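Local coordinates for bilirubin-inducible fluorescent protein UnaG (Anguilla japonica, PDB 4I3B) that binds unconjugated bilirubin with high affinity inside a beta-barrel and, once loaded with it, fluoresces green on excitation, at residues Phe69-Glu74 with Glu95-Val100; Leu41-Lys46 with Gly117-Thr122. All blocks are in the same frame, centred on the assembly; numbering follows the deposited sequence.

Contact 1 (Phe69-Glu74 with Glu95-Val100); sequences FKLGEE and EKLVYV. With BLR (3-[5-[(Z)-(4-ethenyl-3-methyl-5-oxidanylidene-pyrrol-2-ylidene)methyl]-2-[[5-[(Z)-(3-ethenyl-4-methyl-5-oxidanylidene-pyrrol-2-ylidene)methyl]-3-(3-hydroxy-3-oxopropyl)-4-methyl-1H-pyrrol-2-yl]methyl]-4-methyl-1H-pyrrol-3-yl]propanoic acid), chain G.
Phe69 and Tyr99 lean their rings together beside one methyl group of the bilirubin. Phe69 CE2 comes to 4.4 Å from Tyr99 CE2, the two rings meeting obliquely. BLR CMB nestles against the place where the two rings meet: it lies 3.7 Å from Tyr99 CE2, and it reaches the edge of the Phe69 ring, near the ring plane, at 3.9 Å from Phe69 CE2. Next to it Leu97 divides its two methyls. CD2 packs on the vinyl group, 3.6 Å from BLR CAB, while CD1 turns outward and meets Leu71 CD2 at 3.9 Å. Both segments belong to the fatty-acid-binding-protein barrel, where strands 64-70 and 96-103 are not neighbours in the sheet, so side chains alone bridge them and no hydrogen bond crosses. A chi1 of 55° sets Phe69 CG over its own backbone, flanked by N and C, and brings the ring edge to the ligand methyl. Just beyond, a type II turn from Lys70 to Glu73, with Gly72 at positive phi and Glu73 N bonded to Lys70 O at 3.0 Å, ends the strand and carries Leu71. Val90 of strand 86-93 touches Phe69, Leu97 and Tyr99, and Glu77 OE1 hydrogen-bonds Tyr99 OH.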
loop_
_atom_site.group_PDB
_atom_site.type_symbol
_atom_site.label_atom_id
_atom_site.label_comp_id
_atom_site.label_asym_id
_atom_site.label_seq_id
_atom_site.Cartn_x
_atom_site.Cartn_y
_atom_site.Cartn_z
ATOM N N PHE A 69 -8.476 9.259 1.740
ATOM C CA PHE A 69 -7.725 10.456 1.400
ATOM C C PHE A 69 -8.264 11.165 0.174
ATOM O O PHE A 69 -8.998 10.586 -0.637
ATOM C CB PHE A 69 -6.243 10.110 1.170
ATOM C CG PHE A 69 -6.031 9.026 0.136
ATOM C CD1 PHE A 69 -5.957 9.350 -1.222
ATOM C CD2 PHE A 69 -5.894 7.695 0.515
ATOM C CE1 PHE A 69 -5.750 8.347 -2.196
ATOM C CE2 PHE A 69 -5.698 6.707 -0.445
ATOM C CZ PHE A 69 -5.631 7.038 -1.797
ATOM N N LYS A 70 -7.875 12.425 0.060
ATOM C CA LYS A 70 -8.096 13.225 -1.121
ATOM C C LYS A 70 -6.739 13.442 -1.800
ATOM O O LYS A 70 -5.754 13.769 -1.140
ATOM C CB LYS A 70 -8.738 14.552 -0.700
ATOM C CG LYS A 70 -8.916 15.553 -1.827
ATOM C CD LYS A 70 -9.809 16.707 -1.397
ATOM C CE LYS A 70 -9.616 17.914 -2.298
ATOM N NZ LYS A 70 -9.984 17.650 -3.721
ATOM N N LEU A 71 -6.669 13.269 -3.116
ATOM C CA LEU A 71 -5.407 13.465 -3.819
ATOM C C LEU A 71 -4.827 14.821 -3.476
ATOM O O LEU A 71 -5.535 15.841 -3.497
ATOM C CB LEU A 71 -5.592 13.369 -5.334
ATOM C CG LEU A 71 -6.075 12.007 -5.833
ATOM C CD1 LEU A 71 -6.319 12.033 -7.332
ATOM C CD2 LEU A 71 -5.064 10.937 -5.485
ATOM N N GLY A 72 -3.538 14.846 -3.180
ATOM C CA GLY A 72 -2.833 16.074 -2.907
ATOM C C GLY A 72 -2.936 16.580 -1.484
ATOM O O GLY A 72 -2.288 17.559 -1.147
ATOM N N GLU A 73 -3.766 15.951 -0.661
ATOM C CA GLU A 73 -3.996 16.416 0.701
ATOM C C GLU A 73 -3.323 15.491 1.705
ATOM O O GLU A 73 -3.640 14.309 1.787
ATOM C CB GLU A 73 -5.501 16.515 1.002
ATOM C CG GLU A 73 -5.839 17.019 2.427
ATOM C CD GLU A 73 -7.317 16.907 2.775
ATOM O OE1 GLU A 73 -7.955 17.965 2.978
ATOM O OE2 GLU A 73 -7.832 15.768 2.881
ATOM N N GLU A 74 -2.389 16.026 2.472
ATOM C CA GLU A 74 -1.706 15.246 3.486
ATOM C C GLU A 74 -2.679 14.765 4.563
ATOM O O GLU A 74 -3.616 15.473 4.960
ATOM C CB GLU A 74 -0.596 16.106 4.093
ATOM C CG GLU A 74 0.269 15.368 5.085
ATOM C CD GLU A 74 1.394 16.256 5.610
ATOM O OE1 GLU A 74 2.475 16.280 4.979
ATOM O OE2 GLU A 74 1.199 16.930 6.639
ATOM N N GLU A 95 -0.308 7.968 -15.378
ATOM C CA GLU A 95 -1.232 6.882 -15.020
ATOM C C GLU A 95 -0.908 6.183 -13.691
ATOM O O GLU A 95 -1.585 5.230 -13.309
ATOM C CB GLU A 95 -1.211 5.793 -16.100
ATOM C CG GLU A 95 -1.642 6.260 -17.474
ATOM C CD GLU A 95 -3.143 6.255 -17.653
ATOM O OE1 GLU A 95 -3.806 5.260 -17.248
ATOM O OE2 GLU A 95 -3.660 7.250 -18.213
ATOM N N LYS A 96 0.147 6.612 -13.024
ATOM C CA LYS A 96 0.552 5.971 -11.788
ATOM C C LYS A 96 0.011 6.725 -10.576
ATOM O O LYS A 96 -0.120 7.957 -10.596
ATOM C CB LYS A 96 2.072 5.975 -11.679
ATOM C CG LYS A 96 2.845 5.349 -12.836
ATOM C CD LYS A 96 4.335 5.656 -12.658
ATOM C CE LYS A 96 5.222 5.099 -13.758
ATOM N NZ LYS A 96 6.662 5.483 -13.510
ATOM N N LEU A 97 -0.261 5.978 -9.509
ATOM C CA LEU A 97 -0.675 6.561 -8.240
ATOM C C LEU A 97 0.505 6.435 -7.323
ATOM O O LEU A 97 1.006 5.319 -7.089
ATOM C CB LEU A 97 -1.862 5.811 -7.672
ATOM C CG LEU A 97 -2.560 6.458 -6.501
ATOM C CD1 LEU A 97 -3.332 7.716 -6.972
ATOM C CD2 LEU A 97 -3.448 5.404 -5.863
ATOM N N VAL A 98 0.973 7.567 -6.816
ATOM C CA VAL A 98 2.186 7.603 -6.006
ATOM C C VAL A 98 1.888 8.066 -4.594
ATOM O O VAL A 98 1.300 9.128 -4.390
ATOM C CB VAL A 98 3.231 8.517 -6.632
ATOM C CG1 VAL A 98 4.436 8.602 -5.739
ATOM C CG2 VAL A 98 3.595 8.026 -8.020
ATOM N N TYR A 99 2.276 7.245 -3.630
ATOM C CA TYR A 99 1.916 7.395 -2.221
ATOM C C TYR A 99 3.209 7.569 -1.435
ATOM O O TYR A 99 4.117 6.722 -1.528
ATOM C CB TYR A 99 1.189 6.105 -1.815
ATOM C CG TYR A 99 0.452 6.063 -0.493
ATOM C CD1 TYR A 99 1.078 6.265 0.739
ATOM C CD2 TYR A 99 -0.900 5.762 -0.486
ATOM C CE1 TYR A 99 0.343 6.139 1.972
ATOM C CE2 TYR A 99 -1.605 5.649 0.692
ATOM C CZ TYR A 99 -1.000 5.829 1.905
ATOM O OH TYR A 99 -1.750 5.685 3.049
ATOM N N VAL A 100 3.324 8.689 -0.722
ATOM C CA VAL A 100 4.550 8.976 0.037
ATOM C C VAL A 100 4.206 9.129 1.504
ATOM O O VAL A 100 3.262 9.843 1.862
ATOM C CB VAL A 100 5.269 10.247 -0.469
ATOM C CG1 VAL A 100 6.504 10.587 0.419
ATOM C CG2 VAL A 100 5.652 10.074 -1.929
HETATM C CHA BLR G . -1.403 -3.424 2.182
HETATM N NA BLR G . -2.250 -1.344 1.019
HETATM C C1A BLR G . -2.035 -2.043 2.164
HETATM C C2A BLR G . -2.364 -1.247 3.249
HETATM C C3A BLR G . -2.777 -0.021 2.727
HETATM C C4A BLR G . -2.703 -0.109 1.342
HETATM C CMA BLR G . -3.241 1.172 3.507
HETATM C CAA BLR G . -2.300 -1.648 4.690
HETATM C CBA BLR G . -1.123 -1.097 5.392
HETATM C CGA BLR G . -1.068 -1.459 6.833
HETATM O O1A BLR G . -1.632 -2.503 7.270
HETATM O O2A BLR G . -0.453 -0.634 7.602
HETATM C CHB BLR G . -3.075 0.977 0.421
HETATM N NB BLR G . -3.293 -0.269 -1.684
HETATM C C1B BLR G . -3.354 0.918 -0.920
HETATM C C2B BLR G . -3.705 1.980 -1.776
HETATM C C3B BLR G . -3.893 1.569 -2.977
HETATM C C4B BLR G . -3.635 0.077 -3.123
HETATM C CMB BLR G . -3.851 3.406 -1.283
HETATM O OB BLR G . -3.681 -0.696 -4.015
HETATM C CAB BLR G . -4.295 2.371 -4.159
HETATM C CBB BLR G . -4.465 1.863 -5.417
HETATM N NC BLR G . 0.699 -5.709 6.454
HETATM C C1C BLR G . 0.616 -6.565 7.728
HETATM C C2C BLR G . 1.723 -5.974 8.531
HETATM C C3C BLR G . 2.306 -5.006 7.911
HETATM C C4C BLR G . 1.761 -4.760 6.663
HETATM C CMC BLR G . 1.997 -6.493 9.902
HETATM O OC BLR G . -0.142 -7.474 7.922
HETATM C CAC BLR G . 3.404 -4.171 8.430
HETATM C CBC BLR G . 4.410 -4.665 9.192
HETATM C CHD BLR G . 2.112 -3.824 5.746
HETATM N ND BLR G . 0.192 -3.894 4.055
HETATM C C1D BLR G . 1.387 -3.478 4.513
HETATM C C2D BLR G . 1.915 -2.521 3.520
HETATM C C3D BLR G . 1.007 -2.414 2.498
HETATM C C4D BLR G . -0.151 -3.269 2.813
HETATM C CMD BLR G . 3.241 -1.852 3.668
HETATM C CAD BLR G . 1.153 -1.518 1.298
HETATM C CBD BLR G . 1.624 -2.312 0.096
HETATM C CGD BLR G . 0.482 -2.981 -0.580
HETATM O O1D BLR G . 0.492 -4.219 -0.699
HETATM O O2D BLR G . -0.466 -2.323 -1.069
#

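Contact 2 (Leu41-Lys46 with Gly117-Thr122); sequences LYISQK and GKLVVT. With BLR (3-[5-[(Z)-(4-ethenyl-3-methyl-5-oxidanylidene-pyrrol-2-ylidene)methyl]-2-[[5-[(Z)-(3-ethenyl-4-methyl-5-oxidanylidene-pyrrol-2-ylidene)methyl]-3-(3-hydroxy-3-oxopropyl)-4-methyl-1H-pyrrol-2-yl]methyl]-4-methyl-1H-pyrrol-3-yl]propanoic acid), chain G.
The wall of the bilirubin pocket, inside the beta-barrel of this fatty-acid-binding-protein relative, is where strands 40-46 and 118-125 meet, through three aliphatic side chains closing round one end of the ligand. Leu119 is the common partner: its CD1 stands 4.1 Å from Ile43 CD1 and 4.4 Å from Leu41 CD1. With CG anti to the backbone N (chi1 -163°) and the chain extended beyond it, Leu119 sends that methyl across the barrel interior toward strand 40-46. From strand 40-46, Leu41 and Ile43, two residues apart and so on the same face of their strand, both turn inward. No hydrogen bond joins the segments; the direct touch is slight, and all three side chains also touch the ligand.

All three terminal methyls converge on the lactam oxygen BLR OB. Leu41 CD1 is 3.3 Å from BLR OB and Leu119 CD1 3.4 Å from it, both close van der Waals approaches, which put hydrocarbon against this oxygen from both segments. Ile43 CD1 touches both this oxygen and the vinyl group, 3.7 Å from BLR CBB. Further along strand 118-125, Val121 CG1 comes within 4.1 Å of the carboxyl carbon BLR CGD of a propionate arm.

Strand 7-15 intervenes on one side, its Trp9 touching both Ile43 and Leu119 and its backbone pairing with Leu41 and Ile43. Strand 128-135 lies between that strand and 118-125, and its Tyr134 packs on Leu41. Strand 50-56, next to 40-46 on its far side from 7-15, touches Leu41 and Ile43, while Arg112 and Ile114 of strand 106-115 touch Leu119.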
loop_
_atom_site.group_PDB
_atom_site.type_symbol
_atom_site.label_atom_id
_atom_site.label_comp_id
_atom_site.label_asym_id
_atom_site.label_seq_id
_atom_site.Cartn_x
_atom_site.Cartn_y
_atom_site.Cartn_z
ATOM N N LEU A 41 -7.794 -6.171 -1.014
ATOM C CA LEU A 41 -8.089 -4.742 -1.011
ATOM C C LEU A 41 -9.463 -4.496 -1.580
ATOM O O LEU A 41 -9.856 -5.148 -2.555
ATOM C CB LEU A 41 -7.112 -4.000 -1.905
ATOM C CG LEU A 41 -5.640 -4.348 -1.807
ATOM C CD1 LEU A 41 -4.846 -3.614 -2.858
ATOM C CD2 LEU A 41 -5.087 -4.094 -0.432
ATOM N N TYR A 42 -10.156 -3.497 -1.028
ATOM C CA TYR A 42 -11.440 -3.039 -1.548
ATOM C C TYR A 42 -11.273 -1.555 -1.726
ATOM O O TYR A 42 -11.192 -0.810 -0.739
ATOM C CB TYR A 42 -12.576 -3.324 -0.562
ATOM C CG TYR A 42 -12.647 -4.760 -0.120
ATOM C CD1 TYR A 42 -13.437 -5.674 -0.804
ATOM C CD2 TYR A 42 -11.902 -5.215 0.966
ATOM C CE1 TYR A 42 -13.522 -7.004 -0.405
ATOM C CE2 TYR A 42 -11.946 -6.544 1.352
ATOM C CZ TYR A 42 -12.758 -7.437 0.674
ATOM O OH TYR A 42 -12.790 -8.748 1.085
ATOM N N ILE A 43 -11.199 -1.141 -2.982
ATOM C CA ILE A 43 -10.926 0.239 -3.323
ATOM C C ILE A 43 -12.184 0.925 -3.824
ATOM O O ILE A 43 -12.884 0.406 -4.684
ATOM C CB ILE A 43 -9.837 0.279 -4.393
ATOM C CG1 ILE A 43 -8.602 -0.410 -3.843
ATOM C CG2 ILE A 43 -9.520 1.724 -4.801
ATOM C CD1 ILE A 43 -7.357 -0.310 -4.730
ATOM N N SER A 44 -12.486 2.101 -3.301
ATOM C CA SER A 44 -13.638 2.844 -3.775
ATOM C C SER A 44 -13.196 4.305 -3.984
ATOM O O SER A 44 -12.134 4.719 -3.511
ATOM C CB SER A 44 -14.808 2.688 -2.783
ATOM O OG SER A 44 -14.415 3.122 -1.489
ATOM N N GLN A 45 -13.941 5.042 -4.787
ATOM C CA GLN A 45 -13.545 6.414 -5.083
ATOM C C GLN A 45 -14.744 7.304 -5.217
ATOM O O GLN A 45 -15.879 6.843 -5.418
ATOM C CB GLN A 45 -12.697 6.476 -6.364
ATOM C CG GLN A 45 -13.478 6.352 -7.669
ATOM C CD GLN A 45 -13.924 7.698 -8.219
ATOM O OE1 GLN A 45 -13.305 8.731 -7.948
ATOM N NE2 GLN A 45 -15.003 7.694 -8.993
ATOM N N LYS A 46 -14.456 8.595 -5.105
ATOM C CA LYS A 46 -15.442 9.635 -5.216
ATOM C C LYS A 46 -14.825 10.784 -6.013
ATOM O O LYS A 46 -13.746 11.263 -5.669
ATOM C CB LYS A 46 -15.824 10.053 -3.787
ATOM C CG LYS A 46 -16.816 9.088 -3.147
ATOM C CD LYS A 46 -17.153 9.436 -1.711
ATOM C CE LYS A 46 -18.029 8.361 -1.072
ATOM N NZ LYS A 46 -17.756 8.207 0.401
ATOM N N GLY A 117 -3.783 -5.927 -16.417
ATOM C CA GLY A 117 -4.910 -6.201 -15.559
ATOM C C GLY A 117 -4.566 -6.424 -14.102
ATOM O O GLY A 117 -5.470 -6.619 -13.276
ATOM N N LYS A 118 -3.280 -6.399 -13.764
ATOM C CA LYS A 118 -2.869 -6.581 -12.377
ATOM C C LYS A 118 -2.396 -5.281 -11.749
ATOM O O LYS A 118 -1.759 -4.464 -12.392
ATOM C CB LYS A 118 -1.741 -7.600 -12.268
ATOM C CG LYS A 118 -2.135 -9.010 -12.682
ATOM C CD LYS A 118 -1.272 -10.055 -11.975
ATOM C CE LYS A 118 -1.508 -11.468 -12.517
ATOM N NZ LYS A 118 -1.617 -12.534 -11.453
ATOM N N LEU A 119 -2.698 -5.112 -10.475
ATOM C CA LEU A 119 -2.276 -3.937 -9.727
ATOM C C LEU A 119 -0.887 -4.227 -9.172
ATOM O O LEU A 119 -0.687 -5.143 -8.371
ATOM C CB LEU A 119 -3.272 -3.621 -8.611
ATOM C CG LEU A 119 -3.227 -2.229 -7.965
ATOM C CD1 LEU A 119 -4.377 -2.079 -6.991
ATOM C CD2 LEU A 119 -1.912 -1.924 -7.254
ATOM N N VAL A 120 0.094 -3.451 -9.621
ATOM C CA VAL A 120 1.484 -3.670 -9.261
ATOM C C VAL A 120 1.954 -2.512 -8.397
ATOM O O VAL A 120 1.819 -1.355 -8.792
ATOM C CB VAL A 120 2.359 -3.814 -10.526
ATOM C CG1 VAL A 120 3.797 -4.054 -10.122
ATOM C CG2 VAL A 120 1.841 -4.944 -11.434
ATOM N N VAL A 121 2.494 -2.828 -7.220
ATOM C CA VAL A 121 3.041 -1.822 -6.301
ATOM C C VAL A 121 4.549 -2.037 -6.167
ATOM O O VAL A 121 4.990 -3.141 -5.846
ATOM C CB VAL A 121 2.304 -1.818 -4.936
ATOM C CG1 VAL A 121 2.315 -3.152 -4.212
ATOM C CG2 VAL A 121 2.865 -0.735 -4.043
ATOM N N THR A 122 5.310 -0.959 -6.349
ATOM C CA THR A 122 6.732 -0.953 -6.109
ATOM C C THR A 122 6.989 -0.081 -4.883
ATOM O O THR A 122 6.538 1.080 -4.834
ATOM C CB THR A 122 7.499 -0.392 -7.322
ATOM O OG1 THR A 122 7.208 -1.160 -8.486
ATOM C CG2 THR A 122 8.985 -0.435 -7.104
HETATM C CHA BLR G . -1.403 -3.424 2.182
HETATM N NA BLR G . -2.250 -1.344 1.019
HETATM C C1A BLR G . -2.035 -2.043 2.164
HETATM C C2A BLR G . -2.364 -1.247 3.249
HETATM C C3A BLR G . -2.777 -0.021 2.727
HETATM C C4A BLR G . -2.703 -0.109 1.342
HETATM C CMA BLR G . -3.241 1.172 3.507
HETATM C CAA BLR G . -2.300 -1.648 4.690
HETATM C CBA BLR G . -1.123 -1.097 5.392
HETATM C CGA BLR G . -1.068 -1.459 6.833
HETATM O O1A BLR G . -1.632 -2.503 7.270
HETATM O O2A BLR G . -0.453 -0.634 7.602
HETATM C CHB BLR G . -3.075 0.977 0.421
HETATM N NB BLR G . -3.293 -0.269 -1.684
HETATM C C1B BLR G . -3.354 0.918 -0.920
HETATM C C2B BLR G . -3.705 1.980 -1.776
HETATM C C3B BLR G . -3.893 1.569 -2.977
HETATM C C4B BLR G . -3.635 0.077 -3.123
HETATM C CMB BLR G . -3.851 3.406 -1.283
HETATM O OB BLR G . -3.681 -0.696 -4.015
HETATM C CAB BLR G . -4.295 2.371 -4.159
HETATM C CBB BLR G . -4.465 1.863 -5.417
HETATM N NC BLR G . 0.699 -5.709 6.454
HETATM C C1C BLR G . 0.616 -6.565 7.728
HETATM C C2C BLR G . 1.723 -5.974 8.531
HETATM C C3C BLR G . 2.306 -5.006 7.911
HETATM C C4C BLR G . 1.761 -4.760 6.663
HETATM C CMC BLR G . 1.997 -6.493 9.902
HETATM O OC BLR G . -0.142 -7.474 7.922
HETATM C CAC BLR G . 3.404 -4.171 8.430
HETATM C CBC BLR G . 4.410 -4.665 9.192
HETATM C CHD BLR G . 2.112 -3.824 5.746
HETATM N ND BLR G . 0.192 -3.894 4.055
HETATM C C1D BLR G . 1.387 -3.478 4.513
HETATM C C2D BLR G . 1.915 -2.521 3.520
HETATM C C3D BLR G . 1.007 -2.414 2.498
HETATM C C4D BLR G . -0.151 -3.269 2.813
HETATM C CMD BLR G . 3.241 -1.852 3.668
HETATM C CAD BLR G . 1.153 -1.518 1.298
HETATM C CBD BLR G . 1.624 -2.312 0.096
HETATM C CGD BLR G . 0.482 -2.981 -0.580
HETATM O O1D BLR G . 0.492 -4.219 -0.699
HETATM O O2D BLR G . -0.466 -2.323 -1.069
#

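Contacts 1 and 2 are both buried in the barrel and join different pairs of strands, their centres about 13 Å apart and their nearest atoms about 7 Å apart without touching. What unites them is the ligand: both close on the same outer lactam ring, to which contact 1 brings aromatic rings at a methyl and contact 2 brings aliphatic methyls at the carbonyl oxygen. Contact 1 runs outward to a turn, where Leu71 is partly exposed; the touching residues of contact 2 are all buried. Strand 50-56 lies beside both strands 64-70 and 40-46, and its Met51 touches Phe69, Leu97 and Ile43, linking the two clusters.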